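Side-chain contact in protein YibA (Escherichia coli, PDB 1OYZ), which is of unknown function, though an oxidoreductase activity has been tentatively assigned, and folds into a curved all-helical solenoid containing HEAT repeats: residues Ser226-Glu231 with Glu243-Leu248. Numbering follows the deposited sequence.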
ATOM      1  N   SER A 226     -11.993   2.247 -25.956  1.00 31.43           N
ATOM      2  CA  SER A 226     -11.707   3.592 -26.441  1.00 33.25           C
ATOM      3  C   SER A 226     -10.449   4.227 -25.821  1.00 31.72           C
ATOM      4  O   SER A 226      -9.583   4.732 -26.530  1.00 31.36           O
ATOM      5  CB  SER A 226     -12.922   4.488 -26.200  1.00 32.91           C
ATOM      6  OG  SER A 226     -12.819   5.651 -26.998  1.00 38.97           O
ATOM      7  N   VAL A 227     -10.343   4.197 -24.501  1.00 32.13           N
ATOM      8  CA  VAL A 227      -9.180   4.802 -23.852  1.00 32.65           C
ATOM      9  C   VAL A 227      -7.942   3.984 -24.185  1.00 31.05           C
ATOM     10  O   VAL A 227      -6.870   4.520 -24.444  1.00 30.92           O
ATOM     11  CB  VAL A 227      -9.388   4.893 -22.306  1.00 33.08           C
ATOM     12  CG1 VAL A 227      -9.948   3.578 -21.803  1.00 37.21           C
ATOM     13  CG2 VAL A 227      -8.065   5.197 -21.595  1.00 33.01           C
ATOM     14  N   LEU A 228      -8.094   2.678 -24.200  1.00 31.74           N
ATOM     15  CA  LEU A 228      -6.965   1.829 -24.507  1.00 33.98           C
ATOM     16  C   LEU A 228      -6.399   2.232 -25.883  1.00 35.53           C
ATOM     17  O   LEU A 228      -5.191   2.463 -26.032  1.00 30.99           O
ATOM     18  CB  LEU A 228      -7.415   0.371 -24.483  1.00 34.68           C
ATOM     19  CG  LEU A 228      -6.342  -0.701 -24.288  1.00 34.66           C
ATOM     20  CD1 LEU A 228      -5.399  -0.315 -23.148  1.00 37.62           C
ATOM     21  CD2 LEU A 228      -7.013  -2.032 -24.015  1.00 33.10           C
ATOM     22  N   CYS A 229      -7.284   2.338 -26.876  1.00 36.93           N
ATOM     23  CA  CYS A 229      -6.890   2.750 -28.225  1.00 37.68           C
ATOM     24  C   CYS A 229      -6.102   4.065 -28.182  1.00 38.87           C
ATOM     25  O   CYS A 229      -5.046   4.192 -28.823  1.00 38.70           O
ATOM     26  CB  CYS A 229      -8.133   2.939 -29.110  1.00 39.16           C
ATOM     27  SG  CYS A 229      -7.816   3.748 -30.712  1.00 45.74           S
ATOM     28  N   ASP A 230      -6.594   5.044 -27.428  1.00 37.63           N
ATOM     29  CA  ASP A 230      -5.894   6.320 -27.356  1.00 40.14           C
ATOM     30  C   ASP A 230      -4.485   6.219 -26.776  1.00 38.98           C
ATOM     31  O   ASP A 230      -3.574   6.900 -27.236  1.00 38.75           O
ATOM     32  CB  ASP A 230      -6.661   7.330 -26.512  1.00 43.35           C
ATOM     33  CG  ASP A 230      -8.003   7.684 -27.099  1.00 46.95           C
ATOM     34  OD1 ASP A 230      -8.793   8.332 -26.376  1.00 47.24           O
ATOM     35  OD2 ASP A 230      -8.259   7.320 -28.270  1.00 49.43           O
ATOM     36  N   GLU A 231      -4.332   5.394 -25.746  1.00 37.94           N
ATOM     37  CA  GLU A 231      -3.060   5.228 -25.072  1.00 38.16           C
ATOM     38  C   GLU A 231      -2.052   4.543 -25.962  1.00 37.72           C
ATOM     39  O   GLU A 231      -0.868   4.895 -25.952  1.00 37.80           O
ATOM     40  CB  GLU A 231      -3.255   4.422 -23.792  1.00 36.79           C
ATOM     41  CG  GLU A 231      -3.975   5.213 -22.750  1.00 41.81           C
ATOM     42  CD  GLU A 231      -3.187   6.423 -22.317  1.00 42.88           C
ATOM     43  OE1 GLU A 231      -3.808   7.462 -22.018  1.00 44.51           O
ATOM     44  OE2 GLU A 231      -1.937   6.337 -22.281  1.00 45.90           O
ATOM     45  N   GLU A 243       0.466  -4.343 -22.469  1.00 32.34           N
ATOM     46  CA  GLU A 243       0.172  -5.625 -21.858  1.00 33.71           C
ATOM     47  C   GLU A 243      -1.343  -5.836 -21.645  1.00 33.26           C
ATOM     48  O   GLU A 243      -1.869  -6.945 -21.850  1.00 30.67           O
ATOM     49  CB  GLU A 243       0.902  -5.715 -20.525  1.00 40.30           C
ATOM     50  CG  GLU A 243       0.475  -6.882 -19.681  1.00 47.74           C
ATOM     51  CD  GLU A 243       0.976  -8.169 -20.241  1.00 52.19           C
ATOM     52  OE1 GLU A 243       0.703  -9.243 -19.646  1.00 56.74           O
ATOM     53  OE2 GLU A 243       1.655  -8.104 -21.289  1.00 57.29           O
ATOM     54  N   ALA A 244      -2.025  -4.779 -21.201  1.00 31.45           N
ATOM     55  CA  ALA A 244      -3.475  -4.822 -20.983  1.00 31.97           C
ATOM     56  C   ALA A 244      -4.162  -5.095 -22.331  1.00 31.71           C
ATOM     57  O   ALA A 244      -5.148  -5.833 -22.408  1.00 32.19           O
ATOM     58  CB  ALA A 244      -3.959  -3.501 -20.416  1.00 31.43           C
ATOM     59  N   ALA A 245      -3.620  -4.489 -23.381  1.00 31.83           N
ATOM     60  CA  ALA A 245      -4.155  -4.682 -24.711  1.00 32.63           C
ATOM     61  C   ALA A 245      -4.187  -6.182 -25.054  1.00 31.91           C
ATOM     62  O   ALA A 245      -5.161  -6.672 -25.643  1.00 31.98           O
ATOM     63  CB  ALA A 245      -3.334  -3.887 -25.738  1.00 30.77           C
ATOM     64  N   GLY A 246      -3.156  -6.931 -24.655  1.00 33.22           N
ATOM     65  CA  GLY A 246      -3.130  -8.361 -24.949  1.00 31.84           C
ATOM     66  C   GLY A 246      -4.082  -9.133 -24.050  1.00 34.21           C
ATOM     67  O   GLY A 246      -4.710 -10.116 -24.461  1.00 34.79           O
ATOM     68  N   GLU A 247      -4.192  -8.680 -22.809  1.00 34.07           N
ATOM     69  CA  GLU A 247      -5.070  -9.307 -21.843  1.00 36.30           C
ATOM     70  C   GLU A 247      -6.561  -9.127 -22.173  1.00 33.87           C
ATOM     71  O   GLU A 247      -7.339 -10.046 -21.975  1.00 32.11           O
ATOM     72  CB  GLU A 247      -4.777  -8.760 -20.442  1.00 40.05           C
ATOM     73  CG  GLU A 247      -3.504  -9.300 -19.813  1.00 45.81           C
ATOM     74  CD  GLU A 247      -3.581 -10.798 -19.569  1.00 51.97           C
ATOM     75  OE1 GLU A 247      -4.609 -11.251 -18.987  1.00 55.17           O
ATOM     76  OE2 GLU A 247      -2.616 -11.523 -19.957  1.00 53.74           O
ATOM     77  N   LEU A 248      -6.949  -7.952 -22.667  1.00 33.17           N
ATOM     78  CA  LEU A 248      -8.350  -7.681 -22.996  1.00 32.39           C
ATOM     79  C   LEU A 248      -8.958  -8.737 -23.934  1.00 34.44           C
ATOM     80  O   LEU A 248     -10.137  -9.065 -23.817  1.00 34.47           O
ATOM     81  CB  LEU A 248      -8.497  -6.300 -23.629  1.00 31.10           C
ATOM     82  CG  LEU A 248      -9.916  -5.919 -24.099  1.00 29.64           C
ATOM     83  CD1 LEU A 248     -10.873  -5.837 -22.888  1.00 27.90           C
ATOM     84  CD2 LEU A 248      -9.846  -4.578 -24.814  1.00 23.97           C
TER
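Leu-228 reaches from helix 225-232 onto the surface that Ala-244, Ala-245 and Leu-248 present on helix 239-248. Its CG lies anti to the backbone N (chi1 -159°), which carries the fork of the side chain across the interface. CD1 faces the methyl of Ala-244 at 4.4 Å from its CB, whereas CD2 comes to 4.0 Å from CA of Ala-245. The same CD2 also meets CD2 of Leu-248 at 3.9 Å; the two leucine side chains run alongside each other, pointing opposite ways, and touch through these methyls. The helix segments run roughly antiparallel, at 142°, with their axes 10.8 Å apart at closest approach, a spacing bridged by the two leucines, with the small alanines letting Leu-228 approach the backbone of helix 239-248. Antiparallel packing of consecutive helices like this is consistent with the all-helical solenoid built by HEAT-type repeats. Ile-213 of helix 206-218 and Leu-253 also pack on Leu-228, so it lies in a core shared by helices 206-218, 225-232 and 239-248. All four touching residues are buried and meet through aliphatic carbon alone; the contact therefore contributes by van der Waals packing and exclusion of water, without polar pairing between the segments.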